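Local coordinates for protein peroxisomal acyl-coenzyme A oxidase 1 (Arabidopsis thaliana, PDB 1W07) that oxidises long- and medium-chain acyl-CoAs to 2-trans-enoyl-CoAs with FAD as cofactor, passing electrons to oxygen to give hydrogen peroxide in peroxisomal beta-oxidation, at residues B[149-154]-B[162-167]; B[301-306]-B[397-402]; B[379-384]-B[425-430]. The protein carries 1 engineered substitution. One frame throughout, in Å; residues are numbered along the deposited sequence.

Contact 1 of 3, residues B[149-154]-B[162-167]; sequences LETTAT and FVIHTP
With chi1 at -47°, I164 sets CG1 beside its own backbone N, and chi2 at -61° carries CD1 onto A153, where it meets CB at 3.5 Å; the other branch, CG2, sits opposite N and faces the methyl of T151. A153 and I164 form a non-hydrogen-bonded pair of an antiparallel beta hairpin, strands 152-156 and 161-165, in the middle beta domain of the acyl-CoA dehydrogenase and oxidase fold. The axes of the two short strands run at 159° and approach to 4.4 Å. Register is fixed by the flanking hydrogen-bonded pairs: T152 N to H165 O is 3.1 Å and H165 N to T152 O 2.9 Å, while T154 N reaches V163 O at 3.0 Å and V163 N reaches T154 O at 2.7 Å. The outer edges are also engaged, A153 bonding R191 and I193 of strand 185-194, and I164 bonding V247 of strand 247-250. Beside T152 and T154 a water is hydrogen-bonded to both OG1 atoms and itself donates to V163 O at 2.5 Å. On that face the H165 side chain runs alongside T152, stacks its ring on H246 and bonds H246 N through ND1. A second water joins OG1 of T151, itself bonded to E139, to OG1 of T166. P167 lies against the loop before strand 152-156, its CG 3.2 Å from E150 O.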
loop_
_atom_site.group_PDB
_atom_site.type_symbol
_atom_site.label_atom_id
_atom_site.label_comp_id
_atom_site.label_asym_id
_atom_site.label_seq_id
_atom_site.Cartn_x
_atom_site.Cartn_y
_atom_site.Cartn_z
ATOM N N LEU B 149 -12.596 16.817 -21.768
ATOM C CA LEU B 149 -12.057 18.105 -21.311
ATOM C C LEU B 149 -13.052 19.215 -21.626
ATOM O O LEU B 149 -13.676 19.194 -22.691
ATOM C CB LEU B 149 -10.721 18.421 -21.995
ATOM C CG LEU B 149 -9.573 17.458 -21.692
ATOM C CD1 LEU B 149 -8.294 17.969 -22.346
ATOM C CD2 LEU B 149 -9.408 17.319 -20.177
ATOM N N GLU B 150 -13.183 20.171 -20.701
ATOM C CA GLU B 150 -14.115 21.296 -20.826
ATOM C C GLU B 150 -13.460 22.598 -21.283
ATOM O O GLU B 150 -14.139 23.486 -21.797
ATOM C CB GLU B 150 -14.817 21.559 -19.484
ATOM C CG GLU B 150 -15.545 20.360 -18.905
ATOM C CD GLU B 150 -16.227 20.664 -17.588
ATOM O OE1 GLU B 150 -17.148 21.513 -17.570
ATOM O OE2 GLU B 150 -15.842 20.061 -16.564
ATOM N N THR B 151 -12.155 22.731 -21.082
ATOM C CA THR B 151 -11.481 23.958 -21.495
ATOM C C THR B 151 -11.697 24.161 -22.996
ATOM O O THR B 151 -11.623 23.217 -23.782
ATOM C CB THR B 151 -9.970 23.904 -21.162
ATOM O OG1 THR B 151 -9.816 23.737 -19.749
ATOM C CG2 THR B 151 -9.268 25.214 -21.592
ATOM N N THR B 152 -11.988 25.392 -23.394
ATOM C CA THR B 152 -12.224 25.671 -24.800
ATOM C C THR B 152 -11.194 26.598 -25.416
ATOM O O THR B 152 -10.582 27.407 -24.725
ATOM C CB THR B 152 -13.622 26.291 -25.016
ATOM O OG1 THR B 152 -13.735 27.485 -24.244
ATOM C CG2 THR B 152 -14.695 25.339 -24.581
ATOM N N ALA B 153 -11.013 26.456 -26.728
ATOM C CA ALA B 153 -10.102 27.288 -27.499
ATOM C C ALA B 153 -10.880 27.723 -28.749
ATOM O O ALA B 153 -10.962 26.981 -29.735
ATOM C CB ALA B 153 -8.852 26.494 -27.879
ATOM N N THR B 154 -11.466 28.918 -28.700
ATOM C CA THR B 154 -12.262 29.429 -29.817
ATOM C C THR B 154 -11.508 30.481 -30.620
ATOM O O THR B 154 -11.015 31.469 -30.067
ATOM C CB THR B 154 -13.586 30.045 -29.311
ATOM O OG1 THR B 154 -14.147 29.192 -28.304
ATOM C CG2 THR B 154 -14.593 30.191 -30.466
ATOM N N PHE B 162 -6.612 32.847 -30.598
ATOM C CA PHE B 162 -7.423 31.781 -30.027
ATOM C C PHE B 162 -7.806 32.215 -28.621
ATOM O O PHE B 162 -6.951 32.600 -27.831
ATOM C CB PHE B 162 -6.644 30.466 -29.962
ATOM C CG PHE B 162 -6.826 29.596 -31.168
ATOM C CD1 PHE B 162 -5.777 29.362 -32.050
ATOM C CD2 PHE B 162 -8.057 29.005 -31.418
ATOM C CE1 PHE B 162 -5.953 28.548 -33.161
ATOM C CE2 PHE B 162 -8.246 28.196 -32.518
ATOM C CZ PHE B 162 -7.194 27.963 -33.395
ATOM N N VAL B 163 -9.098 32.174 -28.317
ATOM C CA VAL B 163 -9.567 32.558 -26.993
ATOM C C VAL B 163 -9.682 31.311 -26.118
ATOM O O VAL B 163 -10.605 30.513 -26.286
ATOM C CB VAL B 163 -10.945 33.241 -27.062
ATOM C CG1 VAL B 163 -11.427 33.585 -25.662
ATOM C CG2 VAL B 163 -10.868 34.496 -27.940
ATOM N N ILE B 164 -8.734 31.137 -25.194
ATOM C CA ILE B 164 -8.734 29.988 -24.279
ATOM C C ILE B 164 -9.571 30.368 -23.066
ATOM O O ILE B 164 -9.342 31.422 -22.466
ATOM C CB ILE B 164 -7.309 29.660 -23.800
ATOM C CG1 ILE B 164 -6.344 29.639 -24.995
ATOM C CG2 ILE B 164 -7.295 28.321 -23.052
ATOM C CD1 ILE B 164 -6.675 28.585 -26.067
ATOM N N HIS B 165 -10.534 29.521 -22.697
ATOM C CA HIS B 165 -11.386 29.833 -21.557
ATOM C C HIS B 165 -11.755 28.625 -20.697
ATOM O O HIS B 165 -11.865 27.499 -21.188
ATOM C CB HIS B 165 -12.675 30.516 -22.032
ATOM C CG HIS B 165 -13.499 31.105 -20.930
ATOM N ND1 HIS B 165 -13.028 32.096 -20.096
ATOM C CD2 HIS B 165 -14.767 30.847 -20.527
ATOM C CE1 HIS B 165 -13.971 32.428 -19.231
ATOM N NE2 HIS B 165 -15.037 31.683 -19.468
ATOM N N THR B 166 -11.943 28.879 -19.406
ATOM C CA THR B 166 -12.325 27.841 -18.446
ATOM C C THR B 166 -13.809 28.042 -18.138
ATOM O O THR B 166 -14.171 28.841 -17.267
ATOM C CB THR B 166 -11.497 27.959 -17.146
ATOM O OG1 THR B 166 -10.096 27.903 -17.465
ATOM C CG2 THR B 166 -11.839 26.813 -16.195
ATOM N N PRO B 167 -14.683 27.318 -18.857
ATOM C CA PRO B 167 -16.141 27.389 -18.699
ATOM C C PRO B 167 -16.636 27.348 -17.254
ATOM O O PRO B 167 -17.367 28.243 -16.824
ATOM C CB PRO B 167 -16.630 26.191 -19.507
ATOM C CG PRO B 167 -15.632 26.106 -20.597
ATOM C CD PRO B 167 -14.321 26.314 -19.871
HETATM O O HOH W 1 -9.033 25.298 -17.808
HETATM O O HOH W 2 -12.876 29.525 -25.753
#

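Contact 2 of 3, residues B[301-306]-B[397-402]. With FAD (flavin-adenine dinucleotide), chain C.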
loop_
_atom_site.group_PDB
_atom_site.type_symbol
_atom_site.label_atom_id
_atom_site.label_comp_id
_atom_site.label_asym_id
_atom_site.label_seq_id
_atom_site.Cartn_x
_atom_site.Cartn_y
_atom_site.Cartn_z
ATOM N N CYS B 301 15.910 -4.643 -3.222
ATOM C CA CYS B 301 17.293 -4.584 -2.753
ATOM C C CYS B 301 17.275 -4.313 -1.245
ATOM O O CYS B 301 17.985 -4.958 -0.478
ATOM C CB CYS B 301 18.029 -3.460 -3.481
ATOM S SG CYS B 301 19.759 -3.183 -2.991
ATOM N N ILE B 302 16.433 -3.373 -0.819
ATOM C CA ILE B 302 16.340 -3.017 0.592
ATOM C C ILE B 302 15.825 -4.177 1.433
ATOM O O ILE B 302 16.430 -4.544 2.444
ATOM C CB ILE B 302 15.433 -1.770 0.785
ATOM C CG1 ILE B 302 16.065 -0.565 0.062
ATOM C CG2 ILE B 302 15.267 -1.470 2.270
ATOM C CD1 ILE B 302 15.161 0.690 -0.038
ATOM N N ALA B 303 14.707 -4.755 1.020
ATOM C CA ALA B 303 14.125 -5.850 1.774
ATOM C C ALA B 303 15.023 -7.075 1.769
ATOM O O ALA B 303 15.127 -7.764 2.796
ATOM C CB ALA B 303 12.722 -6.195 1.227
ATOM N N THR B 304 15.703 -7.349 0.652
ATOM C CA THR B 304 16.594 -8.514 0.586
ATOM C C THR B 304 17.777 -8.359 1.545
ATOM O O THR B 304 18.079 -9.270 2.314
ATOM C CB THR B 304 17.114 -8.772 -0.879
ATOM O OG1 THR B 304 16.004 -9.046 -1.740
ATOM C CG2 THR B 304 18.041 -9.977 -0.913
ATOM N N ARG B 305 18.444 -7.209 1.523
ATOM C CA ARG B 305 19.574 -7.018 2.424
ATOM C C ARG B 305 19.115 -7.036 3.876
ATOM O O ARG B 305 19.703 -7.729 4.711
ATOM C CB ARG B 305 20.297 -5.704 2.097
ATOM C CG ARG B 305 21.013 -5.717 0.748
ATOM C CD ARG B 305 21.665 -4.376 0.457
ATOM N NE ARG B 305 22.490 -4.423 -0.746
ATOM C CZ ARG B 305 22.933 -3.357 -1.394
ATOM N NH1 ARG B 305 23.677 -3.508 -2.480
ATOM N NH2 ARG B 305 22.626 -2.143 -0.965
ATOM N N TYR B 306 18.058 -6.290 4.197
ATOM C CA TYR B 306 17.592 -6.311 5.575
ATOM C C TYR B 306 17.158 -7.712 6.018
ATOM O O TYR B 306 17.310 -8.064 7.188
ATOM C CB TYR B 306 16.435 -5.344 5.770
ATOM C CG TYR B 306 15.986 -5.274 7.208
ATOM C CD1 TYR B 306 16.806 -4.701 8.185
ATOM C CD2 TYR B 306 14.752 -5.790 7.603
ATOM C CE1 TYR B 306 16.400 -4.642 9.516
ATOM C CE2 TYR B 306 14.343 -5.738 8.932
ATOM C CZ TYR B 306 15.165 -5.165 9.879
ATOM O OH TYR B 306 14.752 -5.114 11.191
ATOM N N LYS B 397 6.584 -4.172 4.471
ATOM C CA LYS B 397 6.084 -5.090 5.485
ATOM C C LYS B 397 7.112 -6.184 5.775
ATOM O O LYS B 397 7.189 -6.708 6.892
ATOM C CB LYS B 397 4.768 -5.739 5.032
ATOM C CG LYS B 397 3.588 -4.768 4.923
ATOM C CD LYS B 397 2.265 -5.535 4.985
ATOM C CE LYS B 397 1.067 -4.586 4.973
ATOM N NZ LYS B 397 0.889 -3.910 3.657
ATOM N N LEU B 398 7.891 -6.543 4.762
ATOM C CA LEU B 398 8.912 -7.569 4.925
ATOM C C LEU B 398 10.005 -7.117 5.897
ATOM O O LEU B 398 10.759 -7.942 6.422
ATOM C CB LEU B 398 9.525 -7.919 3.563
ATOM C CG LEU B 398 8.615 -8.789 2.683
ATOM C CD1 LEU B 398 9.147 -8.840 1.262
ATOM C CD2 LEU B 398 8.534 -10.186 3.277
ATOM N N CYS B 399 10.088 -5.807 6.137
ATOM C CA CYS B 399 11.093 -5.264 7.049
ATOM C C CYS B 399 10.514 -5.072 8.463
ATOM O O CYS B 399 11.115 -4.413 9.309
ATOM C CB CYS B 399 11.643 -3.932 6.516
ATOM S SG CYS B 399 12.743 -4.062 5.152
ATOM N N GLY B 400 9.354 -5.672 8.727
ATOM C CA GLY B 400 8.748 -5.574 10.044
ATOM C C GLY B 400 8.580 -4.157 10.579
ATOM O O GLY B 400 8.374 -3.219 9.814
ATOM N N GLY B 401 8.668 -3.992 11.896
ATOM C CA GLY B 401 8.511 -2.679 12.500
ATOM C C GLY B 401 9.384 -1.567 11.947
ATOM O O GLY B 401 8.885 -0.476 11.637
ATOM N N HIS B 402 10.685 -1.830 11.831
ATOM C CA HIS B 402 11.634 -0.835 11.330
ATOM C C HIS B 402 11.313 -0.362 9.926
ATOM O O HIS B 402 11.738 0.714 9.530
ATOM C CB HIS B 402 13.081 -1.370 11.371
ATOM C CG HIS B 402 13.540 -1.778 12.732
ATOM N ND1 HIS B 402 13.128 -1.144 13.884
ATOM C CD2 HIS B 402 14.385 -2.760 13.120
ATOM C CE1 HIS B 402 13.697 -1.724 14.925
ATOM N NE2 HIS B 402 14.463 -2.708 14.489
HETATM P PA FAD C . 10.149 -9.307 12.848
HETATM O O1A FAD C . 9.484 -10.246 13.780
HETATM O O2A FAD C . 11.605 -9.078 12.985
HETATM O O5B FAD C . 9.808 -9.762 11.342
HETATM C C5B FAD C . 10.471 -9.181 10.215
HETATM C C4B FAD C . 10.213 -10.034 8.968
HETATM O O4B FAD C . 10.597 -11.383 9.304
HETATM C C3B FAD C . 8.718 -10.080 8.640
HETATM O O3B FAD C . 8.539 -10.367 7.250
HETATM C C2B FAD C . 8.244 -11.251 9.498
HETATM O O2B FAD C . 7.080 -11.838 8.910
HETATM C C1B FAD C . 9.419 -12.208 9.282
HETATM N N9A FAD C . 9.489 -13.221 10.356
HETATM C C8A FAD C . 9.918 -13.011 11.602
HETATM N N7A FAD C . 9.867 -14.146 12.294
HETATM C C5A FAD C . 9.411 -15.093 11.478
HETATM C C6A FAD C . 9.160 -16.449 11.643
HETATM N N6A FAD C . 9.413 -17.050 12.800
HETATM N N1A FAD C . 8.675 -17.177 10.549
HETATM C C2A FAD C . 8.461 -16.529 9.325
HETATM N N3A FAD C . 8.709 -15.235 9.210
HETATM C C4A FAD C . 9.171 -14.512 10.242
HETATM N N1 FAD C . 6.588 -2.171 21.101
HETATM C C2 FAD C . 6.484 -1.926 22.476
HETATM O O2 FAD C . 7.116 -2.612 23.273
HETATM N N3 FAD C . 5.690 -0.858 22.919
HETATM C C4 FAD C . 5.023 -0.042 21.996
HETATM O O4 FAD C . 4.335 0.895 22.394
HETATM C C4X FAD C . 5.135 -0.293 20.634
HETATM N N5 FAD C . 4.523 0.557 19.700
HETATM C C5X FAD C . 4.657 0.332 18.324
HETATM C C6 FAD C . 4.161 1.257 17.411
HETATM C C7 FAD C . 4.432 1.110 16.051
HETATM C C7M FAD C . 3.916 2.167 15.073
HETATM C C8 FAD C . 5.192 0.028 15.604
HETATM C C8M FAD C . 5.550 -0.140 14.123
HETATM C C9 FAD C . 5.671 -0.903 16.521
HETATM C C9A FAD C . 5.409 -0.759 17.883
HETATM N N10 FAD C . 5.975 -1.639 18.815
HETATM C C10 FAD C . 5.908 -1.358 20.186
HETATM C "C1'" FAD C . 6.729 -2.833 18.363
HETATM C "C2'" FAD C . 5.727 -3.891 17.888
HETATM O "O2'" FAD C . 4.756 -4.123 18.914
HETATM C "C3'" FAD C . 6.353 -5.231 17.491
HETATM O "O3'" FAD C . 7.111 -5.759 18.584
HETATM C "C4'" FAD C . 7.258 -5.116 16.262
HETATM O "O4'" FAD C . 6.681 -4.263 15.271
HETATM C "C5'" FAD C . 7.491 -6.502 15.661
HETATM O "O5'" FAD C . 8.121 -6.369 14.387
HETATM P P FAD C . 9.628 -6.873 14.149
HETATM O O1P FAD C . 10.417 -5.706 13.698
HETATM O O2P FAD C . 10.083 -7.620 15.343
HETATM O O3P FAD C . 9.414 -7.878 12.912
HETATM O O HOH W 3 12.298 -5.268 11.857
#
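Sulfur-aromatic and apolar contacts come first: C399 SG approaches the Y306 ring obliquely, 4.6 Å from its centroid and 52° off the normal, and touches Y306 CD2 at 3.6 Å. Y306 holds CG opposite its backbone N (chi1 -176°), which sends the ring across C399 to H402. One turn earlier, A303 CB meets L398 CB at 4.3 Å. At the far end, Y306 OH comes to the edge of the imidazole, near its plane, 3.1 Å from H402 CD2, the side chains crossing at about a right angle. H402 in turn bonds L140 and W175 of the second subunit. The contact sets helix 278-309 against residues 397-402, the last part of helix 370-398 and what follows it, with G400 and G401 beside the FAD pyrophosphate; both helices belong to the four-helix bundle of the acyl-CoA dehydrogenase fold. Polar contacts run through one water: Y306 OH donates to it at 2.5 Å, and it donates to C399 O and to FAD O1P. A phenylalanine in place of Y306 removes the hydroxyl that donates to this water, which would probably be freer to shift between C399 O and the phosphate. Within the two segments, the direct bond to the cofactor comes from backbone, G401 N donating to FAD O1P at 3.0 Å, while G400 passes with positive phi (53°) where a CB would clash with FAD O3P.

Contact 3 of 3, residues B[379-384]-B[425-430]. With FAD (flavin-adenine dinucleotide), chain I.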
loop_
_atom_site.group_PDB
_atom_site.type_symbol
_atom_site.label_atom_id
_atom_site.label_comp_id
_atom_site.label_asym_id
_atom_site.label_seq_id
_atom_site.Cartn_x
_atom_site.Cartn_y
_atom_site.Cartn_z
ATOM N N GLY B 379 -1.449 -2.427 -21.688
ATOM C CA GLY B 379 -1.562 -3.524 -20.742
ATOM C C GLY B 379 -0.334 -3.726 -19.881
ATOM O O GLY B 379 -0.443 -4.000 -18.679
ATOM N N LEU B 380 0.839 -3.594 -20.490
ATOM C CA LEU B 380 2.082 -3.765 -19.747
ATOM C C LEU B 380 2.279 -2.630 -18.775
ATOM O O LEU B 380 2.792 -2.837 -17.687
ATOM C CB LEU B 380 3.274 -3.853 -20.704
ATOM C CG LEU B 380 3.371 -5.132 -21.548
ATOM C CD1 LEU B 380 4.604 -5.075 -22.458
ATOM C CD2 LEU B 380 3.421 -6.333 -20.607
ATOM N N LYS B 381 1.881 -1.426 -19.175
ATOM C CA LYS B 381 2.000 -0.257 -18.307
ATOM C C LYS B 381 1.149 -0.529 -17.071
ATOM O O LYS B 381 1.586 -0.304 -15.943
ATOM C CB LYS B 381 1.520 1.014 -19.037
ATOM C CG LYS B 381 1.624 2.304 -18.225
ATOM C CD LYS B 381 0.447 2.463 -17.280
ATOM C CE LYS B 381 0.496 3.778 -16.525
ATOM N NZ LYS B 381 -0.642 3.898 -15.574
ATOM N N SER B 382 -0.060 -1.040 -17.286
ATOM C CA SER B 382 -0.982 -1.370 -16.191
ATOM C C SER B 382 -0.468 -2.499 -15.312
ATOM O O SER B 382 -0.476 -2.410 -14.083
ATOM C CB SER B 382 -2.343 -1.794 -16.756
ATOM O OG SER B 382 -3.254 -2.046 -15.714
ATOM N N LEU B 383 -0.044 -3.578 -15.955
ATOM C CA LEU B 383 0.439 -4.733 -15.226
ATOM C C LEU B 383 1.652 -4.444 -14.345
ATOM O O LEU B 383 1.631 -4.710 -13.151
ATOM C CB LEU B 383 0.769 -5.869 -16.200
ATOM C CG LEU B 383 0.984 -7.244 -15.546
ATOM C CD1 LEU B 383 -0.371 -7.898 -15.321
ATOM C CD2 LEU B 383 1.842 -8.129 -16.438
ATOM N N THR B 384 2.703 -3.885 -14.935
ATOM C CA THR B 384 3.937 -3.589 -14.206
ATOM C C THR B 384 3.797 -2.549 -13.102
ATOM O O THR B 384 4.387 -2.708 -12.021
ATOM C CB THR B 384 5.074 -3.161 -15.161
ATOM O OG1 THR B 384 4.725 -1.934 -15.825
ATOM C CG2 THR B 384 5.298 -4.236 -16.220
ATOM N N GLY B 425 -3.151 7.454 -17.728
ATOM C CA GLY B 425 -4.303 6.575 -17.809
ATOM C C GLY B 425 -4.456 5.629 -16.633
ATOM O O GLY B 425 -3.504 4.947 -16.240
ATOM N N ASP B 426 -5.660 5.602 -16.066
ATOM C CA ASP B 426 -5.993 4.731 -14.941
ATOM C C ASP B 426 -5.739 3.276 -15.344
ATOM O O ASP B 426 -6.156 2.834 -16.416
ATOM C CB ASP B 426 -7.461 4.929 -14.555
ATOM C CG ASP B 426 -7.917 3.967 -13.478
ATOM O OD1 ASP B 426 -8.393 2.871 -13.836
ATOM O OD2 ASP B 426 -7.797 4.306 -12.277
ATOM N N ASN B 427 -5.058 2.542 -14.467
ATOM C CA ASN B 427 -4.702 1.153 -14.717
ATOM C C ASN B 427 -5.841 0.222 -15.109
ATOM O O ASN B 427 -5.651 -0.655 -15.946
ATOM C CB ASN B 427 -3.927 0.582 -13.522
ATOM C CG ASN B 427 -2.455 0.921 -13.594
ATOM O OD1 ASN B 427 -2.013 1.535 -14.571
ATOM N ND2 ASN B 427 -1.687 0.526 -12.590
ATOM N N VAL B 428 -7.019 0.412 -14.523
ATOM C CA VAL B 428 -8.155 -0.430 -14.850
ATOM C C VAL B 428 -8.715 -0.023 -16.207
ATOM O O VAL B 428 -9.096 -0.877 -17.020
ATOM C CB VAL B 428 -9.243 -0.321 -13.776
ATOM C CG1 VAL B 428 -10.502 -1.034 -14.223
ATOM C CG2 VAL B 428 -8.729 -0.916 -12.478
ATOM N N VAL B 429 -8.764 1.282 -16.460
ATOM C CA VAL B 429 -9.251 1.769 -17.735
ATOM C C VAL B 429 -8.356 1.241 -18.860
ATOM O O VAL B 429 -8.852 0.813 -19.900
ATOM C CB VAL B 429 -9.259 3.314 -17.776
ATOM C CG1 VAL B 429 -9.619 3.785 -19.171
ATOM C CG2 VAL B 429 -10.260 3.859 -16.766
ATOM N N LEU B 430 -7.038 1.265 -18.655
ATOM C CA LEU B 430 -6.107 0.785 -19.676
ATOM C C LEU B 430 -6.294 -0.696 -20.005
ATOM O O LEU B 430 -6.206 -1.091 -21.167
ATOM C CB LEU B 430 -4.651 1.037 -19.245
ATOM C CG LEU B 430 -4.226 2.503 -19.268
ATOM C CD1 LEU B 430 -2.863 2.695 -18.597
ATOM C CD2 LEU B 430 -4.197 2.973 -20.712
HETATM P PA FAD I . -10.653 8.276 -13.184
HETATM O O1A FAD I . -10.312 7.929 -14.581
HETATM O O2A FAD I . -11.744 9.248 -12.955
HETATM O O5B FAD I . -10.964 6.914 -12.389
HETATM C C5B FAD I . -11.425 6.937 -11.036
HETATM C C4B FAD I . -11.992 5.567 -10.652
HETATM O O4B FAD I . -13.045 5.260 -11.586
HETATM C C3B FAD I . -10.936 4.468 -10.805
HETATM O O3B FAD I . -11.250 3.375 -9.939
HETATM C C2B FAD I . -11.107 4.062 -12.267
HETATM O O2B FAD I . -10.731 2.695 -12.447
HETATM C C1B FAD I . -12.630 4.154 -12.404
HETATM N N9A FAD I . -13.028 4.351 -13.817
HETATM C C8A FAD I . -12.947 5.489 -14.507
HETATM N N7A FAD I . -13.390 5.292 -15.749
HETATM C C5A FAD I . -13.751 4.018 -15.856
HETATM C C6A FAD I . -14.286 3.253 -16.885
HETATM N N6A FAD I . -14.456 3.756 -18.103
HETATM N N1A FAD I . -14.593 1.911 -16.629
HETATM C C2A FAD I . -14.351 1.370 -15.363
HETATM N N3A FAD I . -13.830 2.127 -14.413
HETATM C C4A FAD I . -13.528 3.420 -14.623
HETATM N N1 FAD I . -2.085 15.344 -15.893
HETATM C C2 FAD I . -1.561 16.244 -16.831
HETATM O O2 FAD I . -2.261 16.640 -17.760
HETATM N N3 FAD I . -0.240 16.692 -16.686
HETATM C C4 FAD I . 0.543 16.248 -15.613
HETATM O O4 FAD I . 1.712 16.623 -15.516
HETATM C C4X FAD I . 0.005 15.373 -14.674
HETATM N N5 FAD I . 0.748 14.980 -13.550
HETATM C C5X FAD I . 0.212 14.116 -12.592
HETATM C C6 FAD I . 0.923 13.833 -11.431
HETATM C C7 FAD I . 0.345 13.067 -10.426
HETATM C C7M FAD I . 1.153 12.790 -9.158
HETATM C C8 FAD I . -0.955 12.573 -10.585
HETATM C C8M FAD I . -1.615 11.726 -9.495
HETATM C C9 FAD I . -1.656 12.850 -11.752
HETATM C C9A FAD I . -1.086 13.619 -12.762
HETATM N N10 FAD I . -1.808 13.966 -13.912
HETATM C C10 FAD I . -1.298 14.914 -14.816
HETATM C "C1'" FAD I . -3.174 13.436 -14.146
HETATM C "C2'" FAD I . -3.096 11.987 -14.638
HETATM O "O2'" FAD I . -2.250 11.907 -15.787
HETATM C "C3'" FAD I . -4.452 11.356 -14.964
HETATM O "O3'" FAD I . -5.118 12.139 -15.959
HETATM C "C4'" FAD I . -5.362 11.243 -13.739
HETATM O "O4'" FAD I . -4.611 10.971 -12.553
HETATM C "C5'" FAD I . -6.378 10.125 -13.974
HETATM O "O5'" FAD I . -7.124 9.873 -12.784
HETATM P P FAD I . -8.685 10.241 -12.696
HETATM O O1P FAD I . -8.858 11.099 -11.505
HETATM O O2P FAD I . -9.130 10.749 -14.013
HETATM O O3P FAD I . -9.338 8.799 -12.422
#
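K381 crosses N427 at about a right angle, and its NZ donates to N427 OD1 at 2.9 Å and to G425 O at 3.1 Å. The lysine leaves its helix with CG opposite the backbone N and then bends at chi2 (-82°), which carries the ammonium over the start of the neighbouring helix. It approaches G425 O nearly along the C=O axis (164°). The carbonyl oxygens of A420 and Y423 also accept from NZ, so four oxygens gather round one group with at most three hydrogens to give. L430 CD1 lies against the aliphatic part of K381, 3.6 Å from CD. The K381 side chain is also about 4 Å from that of E424, the inferred proton acceptor.

The N427 amide is used at both ends: OD1 takes the lysine, and ND2 donates to T385 OG1, which fixes the rotation of the flat group. Its backbone O accepts from S382 OG at 2.8 Å, the hydroxyl standing above the carbonyl plane, 38° out of it.

Helix 427-443 is N-capped by D426, whose CB points away from residues 379-384. OD1 accepts from V428 N at 2.9 Å, met from above the carboxylate plane, and from V429 N at 3.1 Å on the anti lone pair. The same oxygen takes a third donor, the ribose hydroxyl FAD O2B, at 2.7 Å.

K381 and D426 thus both meet one helix start in this alpha-domain bundle. D426 OD1 both caps the helix and holds the ribose hydroxyl of FAD. The four oxygens round NZ would probably favour a protonated K381, while the helix dipole and three donors would be expected to favour an ionised D426.

Contacts 2 and 3 share helix 370-398 and lie in the alpha-helical domain, with centres 27 Å apart and nearest atoms about 15 Å apart. They serve different FAD molecules: contact 3 meets the ribose of one, which also bonds R310 and Q330 of the second subunit, whereas contact 2 meets the pyrophosphate of the other FAD, the ribose of which is bound by D426 of the second subunit. Each of the two FAD sites is thus built from both chains, one supplying the 397-402 side and the other the 425-430 side. Contact 1 belongs to the beta domain; its centre is 29 Å from that of contact 3 and 50 Å from that of contact 2, and its T151 side chain stands about 11 Å from an FAD.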